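Local coordinates for protein response regulator (Xanthomonas campestris pv. campestris, PDB 3QYY) that probably makes cyclic di-GMP through its GGDEF diguanylate cyclase domain, here held with the dinucleotide bound at the active site, at residues Asp31-Thr34 / Ala35-Glu39; Ala141-Leu144 / Tyr145-Ala148; Arg147-Ala150 / Ala151-Arg154. All blocks are in the same frame, centred on the assembly; numbering follows the deposited sequence.

Followed from the N terminus, the chain reaches interaction 1 first, near the C-terminal end of helix 22-38; interactions 2 and 3 come later, both on helix 141-157. Each joins consecutive residues of one helix, so none closes a long loop, and none nests in or crosses another. Interaction 3 begins where interaction 2 ends, sharing Arg147 and Ala148 with it, their centres about 9 Å apart. Interaction 1 meets interaction 2 where Val33 CG2 packs on Ala141 CB at 3.8 Å, which ties the two helices together; it does not touch interaction 3. Interactions 2 and 3 lie in the beta-alpha-beta unit 128-134, 141-157, 162-165, and both touch the second subunit.

Interaction 1 of 3, residues Asp31-Thr34 / Ala35-Glu39; sequences DSVT and AAQRE
Four i to i+4 backbone hydrogen bonds join Asp31-Thr34 to Ala35-Glu39, from Ala35 N to Asp31 O (2.9 Å) through to Arg38 N to Thr34 O (2.7 Å), and they continue the helix from Asp31 into the second segment. In two pairs, each four residues apart, the side chains lie side by side on the helix surface. In the first, the CG1 branch of Val33 meets the amide nitrogen NE2 of Gln37 at 3.7 Å. The Gln37 chain bends at its second torsion (chi2 63°), which folds the amide back along the helix, with CD 3.9 Å from Val33 O. In the second pair the methyl CG2 of Thr34 approaches Arg38 NH1 to 3.7 Å, a van der Waals contact of the methyl, oblique to the guanidinium. Thr34 CG2 stands anti to its own backbone nitrogen, leaving OG1 beside that nitrogen, where it hydrogen-bonds back to Arg30 O one turn earlier. Nearer the backbone, Ala35 CB lies 3.5 Å from Asp31 O, and Arg38 CB is 3.2 Å from Thr34 O. Ser32, on the buried side, hydrogen-bonds through OG to Trp85 NE1, while Val33 packs on Ala141 and Leu144. This is the regular i to i+4 pattern of an amphipathic helix, the last turns of helix 22-38 packed against helix 141-157 in the GGDEF domain.

Interaction 2 of 3, residues Ala141-Leu144 / Tyr145-Ala148; sequences ATEL and YRRA
Glu143, with its partner Arg147 one helical turn on, carries the polar part of this contact, while Leu144 and Tyr145 bury much of the rest. The carboxylate oxygen Glu143 OE2 receives the NE hydrogen of Arg147 at 3.1 Å, a hydrogen bond that is also a salt bridge. It is bent, with an N-H...O angle of 140°. OE2 uses its anti lone pair, facing away from OE1, and lies 28° out of the guanidinium plane; the carboxylate and guanidinium planes stand 88° apart, so the two groups do not pair in the flat, two-pronged manner. The Glu143 chain turns at its second torsion to bring its carboxylate to the extended Arg147 chain, whose CG also rests 3.6 Å from OE2. Arg147 NE has a second, long and weak ion pair with Asp166.

Leu144 packs on Phe43, Leu45 and Ala133, placing this face of the helix against the sheet. Its carbonyl oxygen accepts the Ala148 N-H at 3.1 Å. Tyr145 N reaches Ala141 O at 2.8 Å, likewise as an i to i+4 bond of the helix, and Tyr145 CB lies 3.4 Å from that same oxygen. The Tyr145 ring stacks with Trp89. Arg146 crosses Glu143 at about a right angle, but its NH1 stays 5.0 Å from Glu143 OE1, so these opposite charges are near without touching; its CG lies 3.0 Å from Thr142 O.

Chemically, one bent bond on the anti lone pair, with the planes nearly perpendicular, suggests an attraction between Glu143 and Arg147 that is largely electrostatic, whereas Tyr145 lines the cyclic di-GMP pocket and is hydrogen-bonded through its hydroxyl to Lys54 of the second subunit.

Interaction 3 of 3, residues Arg147-Ala150 / Ala151-Arg154; sequences RADA and AMYR
Two turns in the middle of helix 141-157, the helix of a beta-alpha-beta unit in the GGDEF domain, make this contact beside the second subunit. Their backbones are joined by i to i+4 hydrogen bonds such as Met152 N to Ala148 O (2.9 Å). Among the side chains, Asp149 meets Tyr153 at the ring edge: OD2 lies in the ring plane, 3.2 Å from CE2, with the carboxylate turned 71° against the ring. Tyr153 CG, set beside its own backbone nitrogen, lets the ring lean back over the previous turn, where CD2 comes 3.0 Å from Asp149 O. Bends at chi2 and chi3 of Met152 (both -80°) turn its CE methyl back over the centre of one Tyr153 ring face, 3.8 Å above the plane, a CH-pi contact; CE also lies 3.8 Å from Asp149 OD1. A water bridges Asp149 and Tyr153, donating to Asp149 OD1 (2.7 Å) and accepting from Tyr153 OH (2.7 Å). Asp149 OD2 makes a salt bridge with Lys54 of the second subunit. With one oxygen on the water and the other on that lysine, both carboxylate oxygens have a partner, which probably favours the charged form.

Interaction 1 of 3, residues Asp31-Thr34 / Ala35-Glu39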
loop_
_atom_site.group_PDB
_atom_site.type_symbol
_atom_site.label_atom_id
_atom_site.label_comp_id
_atom_site.label_asym_id
_atom_site.label_seq_id
_atom_site.Cartn_x
_atom_site.Cartn_y
_atom_site.Cartn_z
ATOM N N ASP B 31 -13.862 4.606 20.047
ATOM C CA ASP B 31 -15.221 4.618 20.570
ATOM C C ASP B 31 -15.853 3.231 20.621
ATOM O O ASP B 31 -16.529 2.892 21.592
ATOM C CB ASP B 31 -16.103 5.558 19.743
ATOM C CG ASP B 31 -15.667 7.011 19.846
ATOM O OD1 ASP B 31 -14.825 7.326 20.712
ATOM O OD2 ASP B 31 -16.176 7.839 19.063
ATOM N N SER B 32 -15.637 2.431 19.579
ATOM C CA SER B 32 -16.195 1.084 19.528
ATOM C C SER B 32 -15.628 0.177 20.616
ATOM O O SER B 32 -16.355 -0.636 21.189
ATOM C CB SER B 32 -15.954 0.452 18.154
ATOM O OG SER B 32 -16.848 0.985 17.193
ATOM N N VAL B 33 -14.336 0.311 20.897
ATOM C CA VAL B 33 -13.704 -0.502 21.929
ATOM C C VAL B 33 -14.193 -0.071 23.310
ATOM O O VAL B 33 -14.413 -0.907 24.192
ATOM C CB VAL B 33 -12.164 -0.384 21.874
ATOM C CG1 VAL B 33 -11.541 -1.080 23.081
ATOM C CG2 VAL B 33 -11.648 -1.010 20.588
ATOM N N THR B 34 -14.363 1.234 23.490
ATOM C CA THR B 34 -14.837 1.767 24.760
ATOM C C THR B 34 -16.244 1.246 25.037
ATOM O O THR B 34 -16.539 0.769 26.133
ATOM C CB THR B 34 -14.869 3.306 24.742
ATOM O OG1 THR B 34 -13.537 3.808 24.573
ATOM C CG2 THR B 34 -15.448 3.846 26.045
ATOM N N ALA B 35 -17.108 1.339 24.032
ATOM C CA ALA B 35 -18.480 0.871 24.164
ATOM C C ALA B 35 -18.507 -0.626 24.471
ATOM O O ALA B 35 -19.358 -1.099 25.223
ATOM C CB ALA B 35 -19.252 1.162 22.885
ATOM N N ALA B 36 -17.570 -1.366 23.889
ATOM C CA ALA B 36 -17.493 -2.805 24.108
ATOM C C ALA B 36 -17.021 -3.120 25.527
ATOM O O ALA B 36 -17.583 -3.983 26.201
ATOM C CB ALA B 36 -16.547 -3.437 23.095
ATOM N N GLN B 37 -15.987 -2.412 25.970
ATOM C CA GLN B 37 -15.422 -2.611 27.299
ATOM C C GLN B 37 -16.301 -2.051 28.412
ATOM O O GLN B 37 -16.268 -2.541 29.542
ATOM C CB GLN B 37 -14.034 -1.968 27.382
ATOM C CG GLN B 37 -12.875 -2.957 27.449
ATOM C CD GLN B 37 -12.759 -3.824 26.210
ATOM O OE1 GLN B 37 -13.694 -4.535 25.845
ATOM N NE2 GLN B 37 -11.601 -3.773 25.561
ATOM N N ARG B 38 -17.087 -1.027 28.095
ATOM C CA ARG B 38 -17.951 -0.411 29.094
ATOM C C ARG B 38 -19.421 -0.795 28.957
ATOM O O ARG B 38 -20.014 -1.330 29.893
ATOM C CB ARG B 38 -17.802 1.111 29.047
ATOM C CG ARG B 38 -18.573 1.838 30.133
ATOM C CD ARG B 38 -18.076 3.265 30.308
ATOM N NE ARG B 38 -18.176 4.045 29.078
ATOM C CZ ARG B 38 -17.857 5.333 28.985
ATOM N NH1 ARG B 38 -17.977 5.965 27.826
ATOM N NH2 ARG B 38 -17.420 5.989 30.052
ATOM N N GLU B 39 -20.011 -0.525 27.797
ATOM C CA GLU B 39 -21.415 -0.854 27.575
ATOM C C GLU B 39 -21.615 -2.359 27.477
ATOM O O GLU B 39 -22.706 -2.868 27.733
ATOM C CB GLU B 39 -21.929 -0.169 26.307
ATOM C CG GLU B 39 -21.900 1.351 26.384
ATOM C CD GLU B 39 -22.757 1.896 27.512
ATOM O OE1 GLU B 39 -22.734 3.125 27.735
ATOM O OE2 GLU B 39 -23.457 1.100 28.174
#

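Interaction 2 of 3, residues Ala141-Leu144 / Tyr145-Ala148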
loop_
_atom_site.group_PDB
_atom_site.type_symbol
_atom_site.label_atom_id
_atom_site.label_comp_id
_atom_site.label_asym_id
_atom_site.label_seq_id
_atom_site.Cartn_x
_atom_site.Cartn_y
_atom_site.Cartn_z
ATOM N N ALA B 141 -7.742 -0.872 21.559
ATOM C CA ALA B 141 -7.890 -0.617 20.128
ATOM C C ALA B 141 -6.633 -0.843 19.296
ATOM O O ALA B 141 -6.702 -1.427 18.210
ATOM C CB ALA B 141 -8.414 0.802 19.907
ATOM N N THR B 142 -5.487 -0.382 19.783
ATOM C CA THR B 142 -4.252 -0.565 19.027
ATOM C C THR B 142 -3.947 -2.049 18.855
ATOM O O THR B 142 -3.514 -2.481 17.786
ATOM C CB THR B 142 -3.057 0.137 19.709
ATOM O OG1 THR B 142 -2.914 -0.344 21.050
ATOM C CG2 THR B 142 -3.274 1.641 19.733
ATOM N N GLU B 143 -4.192 -2.829 19.905
ATOM C CA GLU B 143 -3.954 -4.269 19.870
ATOM C C GLU B 143 -4.966 -4.953 18.956
ATOM O O GLU B 143 -4.612 -5.845 18.191
ATOM C CB GLU B 143 -4.050 -4.848 21.284
ATOM C CG GLU B 143 -3.957 -6.366 21.378
ATOM C CD GLU B 143 -2.671 -6.928 20.797
ATOM O OE1 GLU B 143 -1.675 -6.181 20.706
ATOM O OE2 GLU B 143 -2.654 -8.127 20.443
ATOM N N LEU B 144 -6.226 -4.531 19.040
ATOM C CA LEU B 144 -7.275 -5.104 18.199
ATOM C C LEU B 144 -6.914 -4.859 16.736
ATOM O O LEU B 144 -7.043 -5.749 15.893
ATOM C CB LEU B 144 -8.631 -4.461 18.515
ATOM C CG LEU B 144 -9.838 -5.008 17.744
ATOM C CD1 LEU B 144 -10.068 -6.467 18.116
ATOM C CD2 LEU B 144 -11.078 -4.179 18.067
ATOM N N TYR B 145 -6.454 -3.646 16.441
ATOM C CA TYR B 145 -6.062 -3.293 15.082
ATOM C C TYR B 145 -4.907 -4.178 14.610
ATOM O O TYR B 145 -4.926 -4.704 13.493
ATOM C CB TYR B 145 -5.659 -1.813 15.005
ATOM C CG TYR B 145 -5.003 -1.440 13.690
ATOM C CD1 TYR B 145 -3.615 -1.474 13.547
ATOM C CD2 TYR B 145 -5.773 -1.122 12.574
ATOM C CE1 TYR B 145 -3.008 -1.205 12.317
ATOM C CE2 TYR B 145 -5.179 -0.851 11.342
ATOM C CZ TYR B 145 -3.796 -0.899 11.221
ATOM O OH TYR B 145 -3.208 -0.673 9.996
ATOM N N ARG B 146 -3.906 -4.350 15.466
ATOM C CA ARG B 146 -2.753 -5.172 15.120
ATOM C C ARG B 146 -3.173 -6.593 14.775
ATOM O O ARG B 146 -2.647 -7.187 13.840
ATOM C CB ARG B 146 -1.743 -5.193 16.271
ATOM C CG ARG B 146 -1.149 -3.830 16.579
ATOM C CD ARG B 146 -0.015 -3.912 17.591
ATOM N NE ARG B 146 0.540 -2.592 17.866
ATOM C CZ ARG B 146 1.574 -2.362 18.668
ATOM N NH1 ARG B 146 2.177 -3.369 19.284
ATOM N NH2 ARG B 146 2.002 -1.120 18.856
ATOM N N ARG B 147 -4.126 -7.139 15.526
ATOM C CA ARG B 147 -4.596 -8.495 15.269
ATOM C C ARG B 147 -5.319 -8.605 13.929
ATOM O O ARG B 147 -5.059 -9.518 13.146
ATOM C CB ARG B 147 -5.522 -8.961 16.398
ATOM C CG ARG B 147 -4.806 -9.197 17.720
ATOM C CD ARG B 147 -5.772 -9.670 18.793
ATOM N NE ARG B 147 -5.090 -9.949 20.054
ATOM C CZ ARG B 147 -5.697 -10.401 21.146
ATOM N NH1 ARG B 147 -7.004 -10.629 21.134
ATOM N NH2 ARG B 147 -4.998 -10.621 22.252
ATOM N N ALA B 148 -6.228 -7.672 13.670
ATOM C CA ALA B 148 -6.979 -7.668 12.419
ATOM C C ALA B 148 -6.051 -7.429 11.230
ATOM O O ALA B 148 -6.185 -8.064 10.186
ATOM C CB ALA B 148 -8.052 -6.587 12.462
#

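Interaction 3 of 3, residues Arg147-Ala150 / Ala151-Arg154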
loop_
_atom_site.group_PDB
_atom_site.type_symbol
_atom_site.label_atom_id
_atom_site.label_comp_id
_atom_site.label_asym_id
_atom_site.label_seq_id
_atom_site.Cartn_x
_atom_site.Cartn_y
_atom_site.Cartn_z
ATOM N N ARG B 147 -4.126 -7.139 15.526
ATOM C CA ARG B 147 -4.596 -8.495 15.269
ATOM C C ARG B 147 -5.319 -8.605 13.929
ATOM O O ARG B 147 -5.059 -9.518 13.146
ATOM C CB ARG B 147 -5.522 -8.961 16.398
ATOM C CG ARG B 147 -4.806 -9.197 17.720
ATOM C CD ARG B 147 -5.772 -9.670 18.793
ATOM N NE ARG B 147 -5.090 -9.949 20.054
ATOM C CZ ARG B 147 -5.697 -10.401 21.146
ATOM N NH1 ARG B 147 -7.004 -10.629 21.134
ATOM N NH2 ARG B 147 -4.998 -10.621 22.252
ATOM N N ALA B 148 -6.228 -7.672 13.670
ATOM C CA ALA B 148 -6.979 -7.668 12.419
ATOM C C ALA B 148 -6.051 -7.429 11.230
ATOM O O ALA B 148 -6.185 -8.064 10.186
ATOM C CB ALA B 148 -8.052 -6.587 12.462
ATOM N N ASP B 149 -5.107 -6.510 11.399
ATOM C CA ASP B 149 -4.157 -6.174 10.339
ATOM C C ASP B 149 -3.300 -7.384 9.980
ATOM O O ASP B 149 -3.098 -7.686 8.803
ATOM C CB ASP B 149 -3.274 -5.001 10.789
ATOM C CG ASP B 149 -2.515 -4.350 9.635
ATOM O OD1 ASP B 149 -3.120 -4.144 8.563
ATOM O OD2 ASP B 149 -1.320 -4.023 9.805
ATOM N N ALA B 150 -2.798 -8.080 10.995
ATOM C CA ALA B 150 -1.970 -9.260 10.761
ATOM C C ALA B 150 -2.787 -10.331 10.045
ATOM O O ALA B 150 -2.275 -11.041 9.180
ATOM C CB ALA B 150 -1.435 -9.801 12.082
ATOM N N ALA B 151 -4.062 -10.440 10.405
ATOM C CA ALA B 151 -4.944 -11.424 9.793
ATOM C C ALA B 151 -5.146 -11.104 8.315
ATOM O O ALA B 151 -5.178 -12.006 7.474
ATOM C CB ALA B 151 -6.290 -11.453 10.523
ATOM N N MET B 152 -5.290 -9.819 8.003
ATOM C CA MET B 152 -5.469 -9.392 6.618
ATOM C C MET B 152 -4.239 -9.793 5.800
ATOM O O MET B 152 -4.366 -10.325 4.697
ATOM C CB MET B 152 -5.686 -7.868 6.558
ATOM C CG MET B 152 -5.845 -7.292 5.154
ATOM S SD MET B 152 -4.263 -7.047 4.294
ATOM C CE MET B 152 -3.714 -5.482 5.025
ATOM N N TYR B 153 -3.053 -9.555 6.351
ATOM C CA TYR B 153 -1.812 -9.901 5.661
ATOM C C TYR B 153 -1.689 -11.400 5.399
ATOM O O TYR B 153 -1.103 -11.814 4.397
ATOM C CB TYR B 153 -0.602 -9.399 6.456
ATOM C CG TYR B 153 -0.364 -7.913 6.299
ATOM C CD1 TYR B 153 -0.039 -7.367 5.053
ATOM C CD2 TYR B 153 -0.484 -7.047 7.386
ATOM C CE1 TYR B 153 0.157 -5.992 4.898
ATOM C CE2 TYR B 153 -0.289 -5.673 7.240
ATOM C CZ TYR B 153 0.031 -5.153 5.997
ATOM O OH TYR B 153 0.217 -3.799 5.857
ATOM N N ARG B 154 -2.239 -12.218 6.292
ATOM C CA ARG B 154 -2.195 -13.657 6.080
ATOM C C ARG B 154 -3.109 -14.009 4.916
ATOM O O ARG B 154 -2.787 -14.870 4.107
ATOM C CB ARG B 154 -2.631 -14.416 7.334
ATOM C CG ARG B 154 -1.583 -14.428 8.432
ATOM C CD ARG B 154 -1.702 -15.678 9.294
ATOM N NE ARG B 154 -2.948 -15.726 10.052
ATOM C CZ ARG B 154 -3.268 -14.873 11.021
ATOM N NH1 ARG B 154 -2.432 -13.897 11.356
ATOM N NH2 ARG B 154 -4.425 -14.997 11.658
HETATM O O HOH W 1 -1.946 -2.499 6.842
#